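Local coordinates for GARP domain-containing protein (Trypanosoma brucei brucei TREU927, PDB 6XZ6) that serves as a trypanosome receptor that binds the host complement regulator factor H and increases transmission of the parasite to tsetse flies, at residues E11-L16 with Q133-C138; K21-L26 with D105-E110; L28-R33 with E182-A187; T81-A86 with D199-E204. All blocks are in the same frame, centred on the assembly; numbering follows the deposited sequence.

Interaction 1: residues E11-L16 with Q133-C138; sequences EQTKAL and QLAKEC
Thr13 and Lys14 meet Leu134 and Ala135 across two helices that run almost parallel, their short axes 6° apart and 9.9 Å from each other at closest approach. Leu134 carries the contact: its CG lies anti to the backbone N (chi1 162°), which sends the branch across the gap. The methyl CD2 ends 3.7 Å from Thr13 CG2, the two side chains sliding past each other in opposite directions, and 3.6 Å from Lys14 CG, where they cross at about a right angle. A branched leucine suits this place because one methyl can touch Thr13 and Lys14 together. Here the short helix 129-137 is laid on the N-terminal part of the long helix 4-61, at one end of the elongated helical bundle. The disulfide of Cys138, just past helix 129-137, with Cys17 ties the two covalently. Thr13 CG2 also meets Ala135 CB at 4.0 Å, while OG1 is hydrogen-bonded to Glu9 O within its own helix. Gln12 NE2 hydrogen-bonds to Glu18 O of the complement factor H chain. Lys14 meets Leu134 through CG, and its extended chain carries NZ outward to a long, 3.8 Å ion pair with Glu11 OE1.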
loop_
_atom_site.group_PDB
_atom_site.type_symbol
_atom_site.label_atom_id
_atom_site.label_comp_id
_atom_site.label_asym_id
_atom_site.label_seq_id
_atom_site.Cartn_x
_atom_site.Cartn_y
_atom_site.Cartn_z
ATOM N N GLU A 11 -11.396 -0.760 -22.799
ATOM C CA GLU A 11 -10.231 -1.489 -22.278
ATOM C C GLU A 11 -9.407 -0.571 -21.398
ATOM O O GLU A 11 -9.014 -0.987 -20.307
ATOM C CB GLU A 11 -9.375 -2.124 -23.407
ATOM C CG GLU A 11 -9.823 -3.527 -23.807
ATOM C CD GLU A 11 -10.406 -4.425 -22.714
ATOM O OE1 GLU A 11 -11.632 -4.695 -22.757
ATOM O OE2 GLU A 11 -9.644 -4.845 -21.808
ATOM N N GLN A 12 -9.219 0.699 -21.841
ATOM C CA GLN A 12 -8.492 1.756 -21.108
ATOM C C GLN A 12 -9.201 2.170 -19.827
ATOM O O GLN A 12 -8.526 2.418 -18.842
ATOM C CB GLN A 12 -8.287 3.013 -21.974
ATOM C CG GLN A 12 -7.277 2.869 -23.106
ATOM C CD GLN A 12 -7.386 3.987 -24.110
ATOM O OE1 GLN A 12 -8.004 5.048 -23.889
ATOM N NE2 GLN A 12 -6.782 3.760 -25.240
ATOM N N THR A 13 -10.539 2.322 -19.858
ATOM C CA THR A 13 -11.328 2.767 -18.696
ATOM C C THR A 13 -11.300 1.685 -17.599
ATOM O O THR A 13 -11.177 2.024 -16.433
ATOM C CB THR A 13 -12.738 3.234 -19.126
ATOM O OG1 THR A 13 -12.583 4.247 -20.107
ATOM C CG2 THR A 13 -13.555 3.810 -17.970
ATOM N N LYS A 14 -11.352 0.390 -18.001
ATOM C CA LYS A 14 -11.269 -0.778 -17.138
ATOM C C LYS A 14 -9.911 -0.810 -16.423
ATOM O O LYS A 14 -9.876 -1.074 -15.234
ATOM C CB LYS A 14 -11.458 -2.055 -17.972
ATOM C CG LYS A 14 -12.908 -2.499 -18.176
ATOM C CD LYS A 14 -12.981 -3.604 -19.185
ATOM C CE LYS A 14 -14.303 -4.325 -19.209
ATOM N NZ LYS A 14 -14.311 -5.441 -20.211
ATOM N N ALA A 15 -8.798 -0.518 -17.139
ATOM C CA ALA A 15 -7.429 -0.478 -16.601
ATOM C C ALA A 15 -7.256 0.613 -15.560
ATOM O O ALA A 15 -6.623 0.361 -14.548
ATOM C CB ALA A 15 -6.438 -0.289 -17.715
ATOM N N LEU A 16 -7.841 1.806 -15.778
ATOM C CA LEU A 16 -7.864 2.937 -14.830
ATOM C C LEU A 16 -8.627 2.553 -13.560
ATOM O O LEU A 16 -8.195 2.849 -12.460
ATOM C CB LEU A 16 -8.541 4.180 -15.472
ATOM C CG LEU A 16 -7.802 4.921 -16.610
ATOM C CD1 LEU A 16 -8.612 6.076 -17.083
ATOM C CD2 LEU A 16 -6.470 5.462 -16.144
ATOM N N GLN A 133 -20.887 4.343 -17.670
ATOM C CA GLN A 133 -21.458 3.536 -16.585
ATOM C C GLN A 133 -20.393 2.845 -15.754
ATOM O O GLN A 133 -20.522 2.811 -14.529
ATOM C CB GLN A 133 -22.462 2.520 -17.105
ATOM C CG GLN A 133 -23.179 1.781 -16.004
ATOM C CD GLN A 133 -23.805 0.544 -16.515
ATOM O OE1 GLN A 133 -23.140 -0.450 -16.811
ATOM N NE2 GLN A 133 -25.095 0.595 -16.643
ATOM N N LEU A 134 -19.345 2.301 -16.416
ATOM C CA LEU A 134 -18.231 1.620 -15.751
ATOM C C LEU A 134 -17.467 2.587 -14.842
ATOM O O LEU A 134 -17.216 2.249 -13.688
ATOM C CB LEU A 134 -17.306 0.933 -16.774
ATOM C CG LEU A 134 -15.911 0.560 -16.276
ATOM C CD1 LEU A 134 -15.923 -0.702 -15.460
ATOM C CD2 LEU A 134 -14.956 0.413 -17.413
ATOM N N ALA A 135 -17.142 3.802 -15.358
ATOM C CA ALA A 135 -16.434 4.856 -14.631
ATOM C C ALA A 135 -17.276 5.452 -13.472
ATOM O O ALA A 135 -16.699 5.818 -12.444
ATOM C CB ALA A 135 -16.006 5.941 -15.586
ATOM N N LYS A 136 -18.624 5.547 -13.629
ATOM C CA LYS A 136 -19.511 6.058 -12.573
ATOM C C LYS A 136 -19.596 5.070 -11.403
ATOM O O LYS A 136 -19.632 5.510 -10.250
ATOM C CB LYS A 136 -20.920 6.350 -13.097
ATOM C CG LYS A 136 -21.183 7.829 -13.387
ATOM C CD LYS A 136 -22.547 8.040 -14.072
ATOM C CE LYS A 136 -22.486 8.987 -15.257
ATOM N NZ LYS A 136 -23.388 8.549 -16.360
ATOM N N GLU A 137 -19.604 3.744 -11.696
ATOM C CA GLU A 137 -19.650 2.651 -10.723
ATOM C C GLU A 137 -18.342 2.535 -9.944
ATOM O O GLU A 137 -18.320 2.026 -8.826
ATOM C CB GLU A 137 -19.895 1.328 -11.450
ATOM C CG GLU A 137 -21.355 0.961 -11.669
ATOM C CD GLU A 137 -21.600 -0.082 -12.754
ATOM O OE1 GLU A 137 -20.719 -0.940 -13.001
ATOM O OE2 GLU A 137 -22.693 -0.040 -13.363
ATOM N N CYS A 138 -17.260 2.993 -10.545
ATOM C CA CYS A 138 -15.890 2.958 -10.041
ATOM C C CYS A 138 -15.509 4.214 -9.256
ATOM O O CYS A 138 -14.342 4.386 -8.913
ATOM C CB CYS A 138 -14.957 2.750 -11.223
ATOM S SG CYS A 138 -13.398 1.948 -10.809
#

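Interaction 2: residues K21-L26 with D105-E110; sequences KQLRKL and DSFESE
Leu23 and Leu26, one turn apart on helix 4-61, close on Phe107 of helix 67-125 in a helix-helix crossing of the elongated bundle. The two helices run in broadly opposite directions, with a crossing angle of -139° and an axis separation of 9.3 Å, and the backbones come nearest at Leu23 and Glu108, whose CA atoms are 5.4 Å apart. The tightly packed side is apolar. Phe107 has CG anti to its backbone N (chi1 167°), a torsion that swings the ring back over the interface although its CB does not point straight across. The side chains of Leu23 and Phe107 cross at about a right angle, with Leu23 CD2 3.6 Å from Phe107 CE2. Both leucines and the phenylalanine are buried, as suits side chains with no polar atoms, and helix 165-208 completes the core, with Tyr170 against Leu23, Leu181 against Leu26, and Ala177 against Phe107. The Glu108 side chain, whose exact placement beside Leu23 is doubtful, also touches Pro27.

The other side is looser and polar. Arg24 and Asp105 point their CB atoms away from the contact and find partners beyond it: Arg24 makes a salt bridge with Glu112, and Asp105 one with Arg34. Farther round helix 67-125, Ser109 OG makes a weak hydrogen bond to Lys34 NZ of the complement factor H chain, and Glu110 packs on the same lysine. Back in the core, Leu26 CD1 sits at the edge of the Phe107 ring, near its plane, 3.8 Å from CD2 of that ring.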
loop_
_atom_site.group_PDB
_atom_site.type_symbol
_atom_site.label_atom_id
_atom_site.label_comp_id
_atom_site.label_asym_id
_atom_site.label_seq_id
_atom_site.Cartn_x
_atom_site.Cartn_y
_atom_site.Cartn_z
ATOM N N LYS A 21 -8.876 1.227 -7.783
ATOM C CA LYS A 21 -9.410 0.324 -6.757
ATOM C C LYS A 21 -8.300 -0.211 -5.845
ATOM O O LYS A 21 -8.511 -0.332 -4.643
ATOM C CB LYS A 21 -10.158 -0.828 -7.418
ATOM C CG LYS A 21 -11.577 -0.501 -7.866
ATOM C CD LYS A 21 -12.195 -1.692 -8.617
ATOM C CE LYS A 21 -12.563 -2.851 -7.729
ATOM N NZ LYS A 21 -13.407 -3.863 -8.419
ATOM N N GLN A 22 -7.117 -0.498 -6.406
ATOM C CA GLN A 22 -5.928 -0.962 -5.664
ATOM C C GLN A 22 -5.329 0.161 -4.825
ATOM O O GLN A 22 -4.894 -0.082 -3.700
ATOM C CB GLN A 22 -4.855 -1.458 -6.630
ATOM C CG GLN A 22 -5.244 -2.730 -7.341
ATOM C CD GLN A 22 -4.203 -3.149 -8.335
ATOM O OE1 GLN A 22 -3.322 -2.377 -8.763
ATOM N NE2 GLN A 22 -4.282 -4.392 -8.717
ATOM N N LEU A 23 -5.281 1.386 -5.380
ATOM C CA LEU A 23 -4.742 2.568 -4.696
ATOM C C LEU A 23 -5.609 3.021 -3.518
ATOM O O LEU A 23 -5.085 3.526 -2.542
ATOM C CB LEU A 23 -4.453 3.725 -5.695
ATOM C CG LEU A 23 -3.415 3.400 -6.830
ATOM C CD1 LEU A 23 -3.343 4.484 -7.812
ATOM C CD2 LEU A 23 -2.037 3.166 -6.283
ATOM N N ARG A 24 -6.909 2.779 -3.556
ATOM C CA ARG A 24 -7.792 3.115 -2.437
ATOM C C ARG A 24 -7.699 2.068 -1.318
ATOM O O ARG A 24 -7.893 2.413 -0.158
ATOM C CB ARG A 24 -9.228 3.275 -2.928
ATOM C CG ARG A 24 -9.361 4.393 -3.936
ATOM C CD ARG A 24 -10.656 4.264 -4.672
ATOM N NE ARG A 24 -10.829 5.293 -5.700
ATOM C CZ ARG A 24 -11.691 5.207 -6.708
ATOM N NH1 ARG A 24 -12.449 4.124 -6.859
ATOM N NH2 ARG A 24 -11.781 6.183 -7.589
ATOM N N LYS A 25 -7.376 0.800 -1.664
ATOM C CA LYS A 25 -7.191 -0.314 -0.732
ATOM C C LYS A 25 -5.877 -0.247 -0.001
ATOM O O LYS A 25 -5.877 -0.544 1.187
ATOM C CB LYS A 25 -7.364 -1.687 -1.420
ATOM C CG LYS A 25 -7.331 -2.926 -0.507
ATOM C CD LYS A 25 -8.385 -2.870 0.609
ATOM C CE LYS A 25 -8.581 -4.176 1.310
ATOM N NZ LYS A 25 -9.193 -3.974 2.650
ATOM N N LEU A 26 -4.762 0.120 -0.674
ATOM C CA LEU A 26 -3.426 0.217 -0.042
ATOM C C LEU A 26 -3.395 0.933 1.330
ATOM O O LEU A 26 -2.778 0.360 2.222
ATOM C CB LEU A 26 -2.341 0.834 -0.949
ATOM C CG LEU A 26 -1.662 -0.069 -1.975
ATOM C CD1 LEU A 26 -0.567 0.697 -2.722
ATOM C CD2 LEU A 26 -1.079 -1.306 -1.337
ATOM N N ASP A 105 2.211 4.643 1.373
ATOM C CA ASP A 105 1.269 5.720 1.568
ATOM C C ASP A 105 1.633 6.922 0.709
ATOM O O ASP A 105 0.747 7.593 0.202
ATOM C CB ASP A 105 1.120 6.031 3.071
ATOM C CG ASP A 105 0.198 5.059 3.825
ATOM O OD1 ASP A 105 0.038 3.886 3.364
ATOM O OD2 ASP A 105 -0.359 5.459 4.869
ATOM N N SER A 106 2.931 7.156 0.484
ATOM C CA SER A 106 3.431 8.225 -0.388
ATOM C C SER A 106 3.091 7.901 -1.843
ATOM O O SER A 106 2.758 8.805 -2.610
ATOM C CB SER A 106 4.938 8.363 -0.237
ATOM O OG SER A 106 5.212 8.854 1.059
ATOM N N PHE A 107 3.158 6.604 -2.199
ATOM C CA PHE A 107 2.857 6.095 -3.523
ATOM C C PHE A 107 1.375 6.281 -3.845
ATOM O O PHE A 107 1.035 6.822 -4.900
ATOM C CB PHE A 107 3.286 4.622 -3.625
ATOM C CG PHE A 107 2.767 3.876 -4.819
ATOM C CD1 PHE A 107 3.154 4.238 -6.105
ATOM C CD2 PHE A 107 1.885 2.812 -4.665
ATOM C CE1 PHE A 107 2.669 3.546 -7.215
ATOM C CE2 PHE A 107 1.414 2.112 -5.774
ATOM C CZ PHE A 107 1.794 2.494 -7.039
ATOM N N GLU A 108 0.495 5.866 -2.917
ATOM C CA GLU A 108 -0.949 5.985 -3.072
ATOM C C GLU A 108 -1.304 7.466 -3.195
ATOM O O GLU A 108 -2.106 7.841 -4.047
ATOM C CB GLU A 108 -1.651 5.307 -1.888
ATOM C CG GLU A 108 -3.163 5.474 -1.868
ATOM C CD GLU A 108 -3.783 6.731 -1.266
ATOM O OE1 GLU A 108 -3.054 7.496 -0.584
ATOM O OE2 GLU A 108 -5.006 6.943 -1.475
ATOM N N SER A 109 -0.704 8.301 -2.358
ATOM C CA SER A 109 -0.927 9.743 -2.353
ATOM C C SER A 109 -0.573 10.386 -3.695
ATOM O O SER A 109 -1.306 11.241 -4.170
ATOM C CB SER A 109 -0.162 10.397 -1.209
ATOM O OG SER A 109 0.030 11.769 -1.492
ATOM N N GLU A 110 0.511 9.939 -4.317
ATOM C CA GLU A 110 1.009 10.440 -5.601
ATOM C C GLU A 110 0.055 10.197 -6.758
ATOM O O GLU A 110 -0.002 11.034 -7.671
ATOM C CB GLU A 110 2.356 9.772 -5.932
ATOM C CG GLU A 110 3.252 10.582 -6.857
ATOM C CD GLU A 110 4.450 9.841 -7.428
ATOM O OE1 GLU A 110 4.835 8.785 -6.871
ATOM O OE2 GLU A 110 4.990 10.299 -8.460
#

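Interaction 3: residues L28-R33 with E182-A187; sequences LLTEER and EELQKA
Leu184 is the shared apolar partner of Leu29, Thr30 and Arg33, and all three meet the same methyl, CD2. With CG of Leu184 anti to the backbone N (chi1 177°), the branch projects across the gap between helices whose short axes are 11.1 Å apart and inclined by 21° in nearly the same direction. Leucine suits this wide spacing, being long enough to bridge it. Leu29 CD2 comes to 4.2 Å from Leu184 CD2, the side chains sliding past each other in opposite directions; Thr30 offers CG2 at 4.1 Å from that same methyl, at about a right angle to the leucine. Arg33 contributes aliphatic carbon, its CG standing 3.9 Å from Leu184 CD2.

Polar groups act around this apolar centre. Thr30 OG1 has Asp105 OD1 of helix 67-125 as its strongest partner, with Pro27 O as a further acceptor within its own helix, and its methyl is left for packing. The Arg33 chain bends at chi2 and chi3, carrying the guanidinium away to a long, weak ion pair with Glu36. On the other helix, Lys186 NZ and Glu182 OE2 form a salt bridge at 3.5 Å, one turn apart.

The contact lies at the centre of the chain, in a bundle of long helices. Helix 67-125 packs against both partners, through Ala101 and Leu104 on Thr30 and through Val97 on Ala187, while Val146 of a loop touches Leu29, and Pro148 at the start of helix 148-161 touches Gln185.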
loop_
_atom_site.group_PDB
_atom_site.type_symbol
_atom_site.label_atom_id
_atom_site.label_comp_id
_atom_site.label_asym_id
_atom_site.label_seq_id
_atom_site.Cartn_x
_atom_site.Cartn_y
_atom_site.Cartn_z
ATOM N N LEU A 28 -5.671 1.281 3.637
ATOM C CA LEU A 28 -6.491 0.495 4.552
ATOM C C LEU A 28 -5.705 -0.762 4.961
ATOM O O LEU A 28 -5.662 -1.121 6.124
ATOM C CB LEU A 28 -7.826 0.127 3.884
ATOM C CG LEU A 28 -8.545 1.193 3.029
ATOM C CD1 LEU A 28 -9.739 0.578 2.301
ATOM C CD2 LEU A 28 -8.993 2.362 3.861
ATOM N N LEU A 29 -5.033 -1.379 4.010
ATOM C CA LEU A 29 -4.160 -2.536 4.157
ATOM C C LEU A 29 -2.931 -2.184 5.030
ATOM O O LEU A 29 -2.670 -2.901 5.985
ATOM C CB LEU A 29 -3.727 -2.919 2.741
ATOM C CG LEU A 29 -3.041 -4.223 2.512
ATOM C CD1 LEU A 29 -3.383 -4.743 1.124
ATOM C CD2 LEU A 29 -1.535 -4.057 2.643
ATOM N N THR A 30 -2.202 -1.083 4.735
ATOM C CA THR A 30 -1.027 -0.662 5.512
ATOM C C THR A 30 -1.391 -0.408 6.961
ATOM O O THR A 30 -0.579 -0.696 7.820
ATOM C CB THR A 30 -0.310 0.571 4.919
ATOM O OG1 THR A 30 -1.184 1.701 4.953
ATOM C CG2 THR A 30 0.228 0.346 3.521
ATOM N N GLU A 31 -2.592 0.134 7.235
ATOM C CA GLU A 31 -3.086 0.414 8.589
ATOM C C GLU A 31 -3.342 -0.871 9.374
ATOM O O GLU A 31 -3.059 -0.915 10.569
ATOM C CB GLU A 31 -4.360 1.236 8.514
ATOM C CG GLU A 31 -4.686 2.010 9.769
ATOM C CD GLU A 31 -5.979 2.789 9.641
ATOM O OE1 GLU A 31 -5.909 4.032 9.503
ATOM O OE2 GLU A 31 -7.060 2.157 9.659
ATOM N N GLU A 32 -3.872 -1.925 8.708
ATOM C CA GLU A 32 -4.125 -3.226 9.336
ATOM C C GLU A 32 -2.793 -3.851 9.758
ATOM O O GLU A 32 -2.684 -4.366 10.870
ATOM C CB GLU A 32 -4.916 -4.132 8.392
ATOM C CG GLU A 32 -6.315 -3.602 8.118
ATOM C CD GLU A 32 -7.320 -4.569 7.527
ATOM O OE1 GLU A 32 -7.483 -4.584 6.282
ATOM O OE2 GLU A 32 -7.975 -5.283 8.320
ATOM N N ARG A 33 -1.765 -3.745 8.884
ATOM C CA ARG A 33 -0.409 -4.237 9.112
ATOM C C ARG A 33 0.292 -3.490 10.241
ATOM O O ARG A 33 0.920 -4.126 11.084
ATOM C CB ARG A 33 0.404 -4.182 7.816
ATOM C CG ARG A 33 -0.163 -5.072 6.683
ATOM C CD ARG A 33 -0.216 -6.544 7.034
ATOM N NE ARG A 33 -1.370 -7.169 6.390
ATOM C CZ ARG A 33 -1.668 -8.467 6.452
ATOM N NH1 ARG A 33 -2.737 -8.940 5.823
ATOM N NH2 ARG A 33 -0.879 -9.312 7.117
ATOM N N GLU A 182 5.748 -6.363 -0.521
ATOM C CA GLU A 182 6.293 -7.695 -0.234
ATOM C C GLU A 182 7.115 -7.664 1.056
ATOM O O GLU A 182 6.996 -8.568 1.876
ATOM C CB GLU A 182 7.176 -8.147 -1.399
ATOM C CG GLU A 182 7.357 -9.655 -1.515
ATOM C CD GLU A 182 8.262 -10.121 -2.648
ATOM O OE1 GLU A 182 8.426 -9.383 -3.651
ATOM O OE2 GLU A 182 8.808 -11.243 -2.529
ATOM N N GLU A 183 7.925 -6.615 1.240
ATOM C CA GLU A 183 8.728 -6.370 2.430
ATOM C C GLU A 183 7.854 -5.972 3.609
ATOM O O GLU A 183 8.261 -6.219 4.737
ATOM C CB GLU A 183 9.768 -5.272 2.173
ATOM C CG GLU A 183 10.932 -5.691 1.292
ATOM C CD GLU A 183 11.851 -4.553 0.897
ATOM O OE1 GLU A 183 13.081 -4.685 1.108
ATOM O OE2 GLU A 183 11.353 -3.530 0.375
ATOM N N LEU A 184 6.671 -5.341 3.375
ATOM C CA LEU A 184 5.737 -4.959 4.458
ATOM C C LEU A 184 5.158 -6.237 5.068
ATOM O O LEU A 184 4.952 -6.306 6.278
ATOM C CB LEU A 184 4.583 -4.031 3.960
ATOM C CG LEU A 184 3.486 -3.620 4.996
ATOM C CD1 LEU A 184 3.947 -2.489 5.849
ATOM C CD2 LEU A 184 2.212 -3.178 4.314
ATOM N N GLN A 185 4.937 -7.253 4.228
ATOM C CA GLN A 185 4.399 -8.541 4.664
ATOM C C GLN A 185 5.461 -9.412 5.344
ATOM O O GLN A 185 5.146 -10.072 6.335
ATOM C CB GLN A 185 3.675 -9.249 3.510
ATOM C CG GLN A 185 2.638 -8.312 2.838
ATOM C CD GLN A 185 1.963 -8.908 1.635
ATOM O OE1 GLN A 185 2.543 -9.695 0.869
ATOM N NE2 GLN A 185 0.712 -8.510 1.406
ATOM N N LYS A 186 6.733 -9.337 4.895
ATOM C CA LYS A 186 7.839 -10.087 5.522
ATOM C C LYS A 186 8.093 -9.521 6.926
ATOM O O LYS A 186 8.290 -10.295 7.868
ATOM C CB LYS A 186 9.134 -10.019 4.690
ATOM C CG LYS A 186 9.106 -10.765 3.359
ATOM C CD LYS A 186 10.517 -10.945 2.778
ATOM C CE LYS A 186 10.923 -9.895 1.760
ATOM N NZ LYS A 186 10.419 -10.218 0.401
ATOM N N ALA A 187 8.055 -8.175 7.065
ATOM C CA ALA A 187 8.256 -7.465 8.324
ATOM C C ALA A 187 7.140 -7.703 9.308
ATOM O O ALA A 187 7.394 -7.754 10.509
ATOM C CB ALA A 187 8.433 -5.988 8.071
#

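Interaction 4: residues T81-A86 with D199-E204; sequences TVAYEA and DDAKSE
Ala201 lays its CB methyl over the turn of the facing helix at Val82 and Ala83, 3.6 Å from the backbone N of Ala83 and 3.8 Å from Ala83 CB. Val82 adds a flank: its CG1, anti to the backbone N (chi1 168°), stands 4.0 Å from Ala201 CB, at roughly a right angle to the direction of Ala83 CB. The beta-branched valine is partly exposed here, whereas both alanines are buried. This is close alanine packing between antiparallel helices, 67-125 and 165-208, of the elongated bundle, far from the end that carries helix 129-137. The short axes approach to 7.9 Å, with a crossing angle of -163°, and the CA atoms of Ala83 and Ala201 are 5.2 Å apart. Residues no larger than alanine at the meeting point are what permit such nearness, and the modest buried area of 121 Å² follows from the same small side chains.

Lys202 takes part through its backbone N, near Ala83 CB, and the end of its side chain leads away, with NZ 3.6 Å from Asp199 OD1 in a salt bridge along its own helix. Beyond it lies helix 4-61, where Ala47 touches both Asp199 and Lys202, and Glu50 touches Lys202.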
loop_
_atom_site.group_PDB
_atom_site.type_symbol
_atom_site.label_atom_id
_atom_site.label_comp_id
_atom_site.label_asym_id
_atom_site.label_seq_id
_atom_site.Cartn_x
_atom_site.Cartn_y
_atom_site.Cartn_z
ATOM N N THR A 81 15.674 -13.612 29.382
ATOM C CA THR A 81 16.513 -12.857 28.455
ATOM C C THR A 81 16.125 -13.214 27.016
ATOM O O THR A 81 16.060 -12.311 26.192
ATOM C CB THR A 81 18.040 -12.941 28.770
ATOM O OG1 THR A 81 18.604 -14.117 28.214
ATOM C CG2 THR A 81 18.366 -12.850 30.261
ATOM N N VAL A 82 15.796 -14.486 26.719
ATOM C CA VAL A 82 15.329 -14.867 25.381
ATOM C C VAL A 82 14.039 -14.110 25.029
ATOM O O VAL A 82 13.925 -13.620 23.906
ATOM C CB VAL A 82 15.216 -16.398 25.191
ATOM C CG1 VAL A 82 14.449 -16.760 23.916
ATOM C CG2 VAL A 82 16.602 -17.045 25.186
ATOM N N ALA A 83 13.111 -13.945 26.000
ATOM C CA ALA A 83 11.876 -13.170 25.822
ATOM C C ALA A 83 12.223 -11.701 25.564
ATOM O O ALA A 83 11.718 -11.131 24.604
ATOM C CB ALA A 83 10.980 -13.319 27.038
ATOM N N TYR A 84 13.150 -11.117 26.345
ATOM C CA TYR A 84 13.654 -9.740 26.135
ATOM C C TYR A 84 14.243 -9.544 24.718
ATOM O O TYR A 84 13.903 -8.577 24.036
ATOM C CB TYR A 84 14.704 -9.332 27.190
ATOM C CG TYR A 84 15.364 -8.012 26.854
ATOM C CD1 TYR A 84 14.648 -6.821 26.903
ATOM C CD2 TYR A 84 16.683 -7.965 26.395
ATOM C CE1 TYR A 84 15.232 -5.609 26.527
ATOM C CE2 TYR A 84 17.270 -6.760 25.992
ATOM C CZ TYR A 84 16.550 -5.582 26.091
ATOM O OH TYR A 84 17.138 -4.388 25.736
ATOM N N GLU A 85 15.131 -10.453 24.297
ATOM C CA GLU A 85 15.792 -10.412 22.990
ATOM C C GLU A 85 14.821 -10.514 21.839
ATOM O O GLU A 85 15.040 -9.876 20.835
ATOM C CB GLU A 85 16.876 -11.476 22.894
ATOM C CG GLU A 85 17.987 -11.309 23.921
ATOM C CD GLU A 85 19.061 -12.376 23.895
ATOM O OE1 GLU A 85 18.777 -13.509 23.438
ATOM O OE2 GLU A 85 20.199 -12.075 24.328
ATOM N N ALA A 86 13.737 -11.291 21.983
ATOM C CA ALA A 86 12.673 -11.436 20.983
ATOM C C ALA A 86 11.860 -10.146 20.895
ATOM O O ALA A 86 11.492 -9.749 19.799
ATOM C CB ALA A 86 11.769 -12.610 21.332
ATOM N N ASP A 199 6.590 -15.127 23.916
ATOM C CA ASP A 199 5.543 -15.823 24.681
ATOM C C ASP A 199 6.019 -17.179 25.162
ATOM O O ASP A 199 5.870 -17.485 26.345
ATOM C CB ASP A 199 4.254 -15.977 23.849
ATOM C CG ASP A 199 3.357 -14.751 23.838
ATOM O OD1 ASP A 199 3.354 -14.002 24.851
ATOM O OD2 ASP A 199 2.634 -14.549 22.833
ATOM N N ASP A 200 6.620 -17.968 24.250
ATOM C CA ASP A 200 7.177 -19.301 24.510
ATOM C C ASP A 200 8.222 -19.253 25.632
ATOM O O ASP A 200 8.207 -20.122 26.506
ATOM C CB ASP A 200 7.823 -19.888 23.229
ATOM C CG ASP A 200 6.900 -20.184 22.044
ATOM O OD1 ASP A 200 5.659 -20.014 22.183
ATOM O OD2 ASP A 200 7.417 -20.571 20.973
ATOM N N ALA A 201 9.117 -18.232 25.601
ATOM C CA ALA A 201 10.165 -17.996 26.589
ATOM C C ALA A 201 9.554 -17.570 27.925
ATOM O O ALA A 201 9.985 -18.077 28.952
ATOM C CB ALA A 201 11.148 -16.947 26.083
ATOM N N LYS A 202 8.552 -16.655 27.924
ATOM C CA LYS A 202 7.821 -16.209 29.126
ATOM C C LYS A 202 7.258 -17.445 29.848
ATOM O O LYS A 202 7.435 -17.587 31.057
ATOM C CB LYS A 202 6.660 -15.256 28.743
ATOM C CG LYS A 202 5.553 -15.148 29.809
ATOM C CD LYS A 202 4.226 -14.636 29.265
ATOM C CE LYS A 202 3.347 -15.731 28.704
ATOM N NZ LYS A 202 2.158 -15.170 28.005
ATOM N N SER A 203 6.598 -18.335 29.086
ATOM C CA SER A 203 6.004 -19.570 29.560
ATOM C C SER A 203 7.037 -20.524 30.125
ATOM O O SER A 203 6.750 -21.166 31.129
ATOM C CB SER A 203 5.223 -20.234 28.436
ATOM O OG SER A 203 4.095 -19.442 28.097
ATOM N N GLU A 204 8.234 -20.614 29.514
ATOM C CA GLU A 204 9.317 -21.469 30.006
ATOM C C GLU A 204 9.843 -20.926 31.337
ATOM O O GLU A 204 10.105 -21.712 32.234
ATOM C CB GLU A 204 10.446 -21.615 28.970
ATOM C CG GLU A 204 11.407 -22.767 29.275
ATOM C CD GLU A 204 12.480 -23.104 28.243
ATOM O OE1 GLU A 204 12.207 -22.985 27.023
ATOM O OE2 GLU A 204 13.589 -23.518 28.658
#

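From the N terminus, helix 4-61 supplies the first segments of interactions 1, 2 and 3 in turn, and helix 67-125 then supplies the first segment of interaction 4. Interaction 2 closes the shortest loop, the hairpin of helices 4-61 and 67-125, and lies within the larger loop that interaction 1 closes on helix 129-137; the two touch where Cys138 O meets Arg24 NH1. Interaction 3 brings in helix 165-208 and crosses both, touching interaction 2 through Asp105 and Thr30. Interaction 4, joining 67-125 to 165-208, crosses all three. Its centre is about 52 Å from that of interaction 1, on the opposite side of the chain's centre.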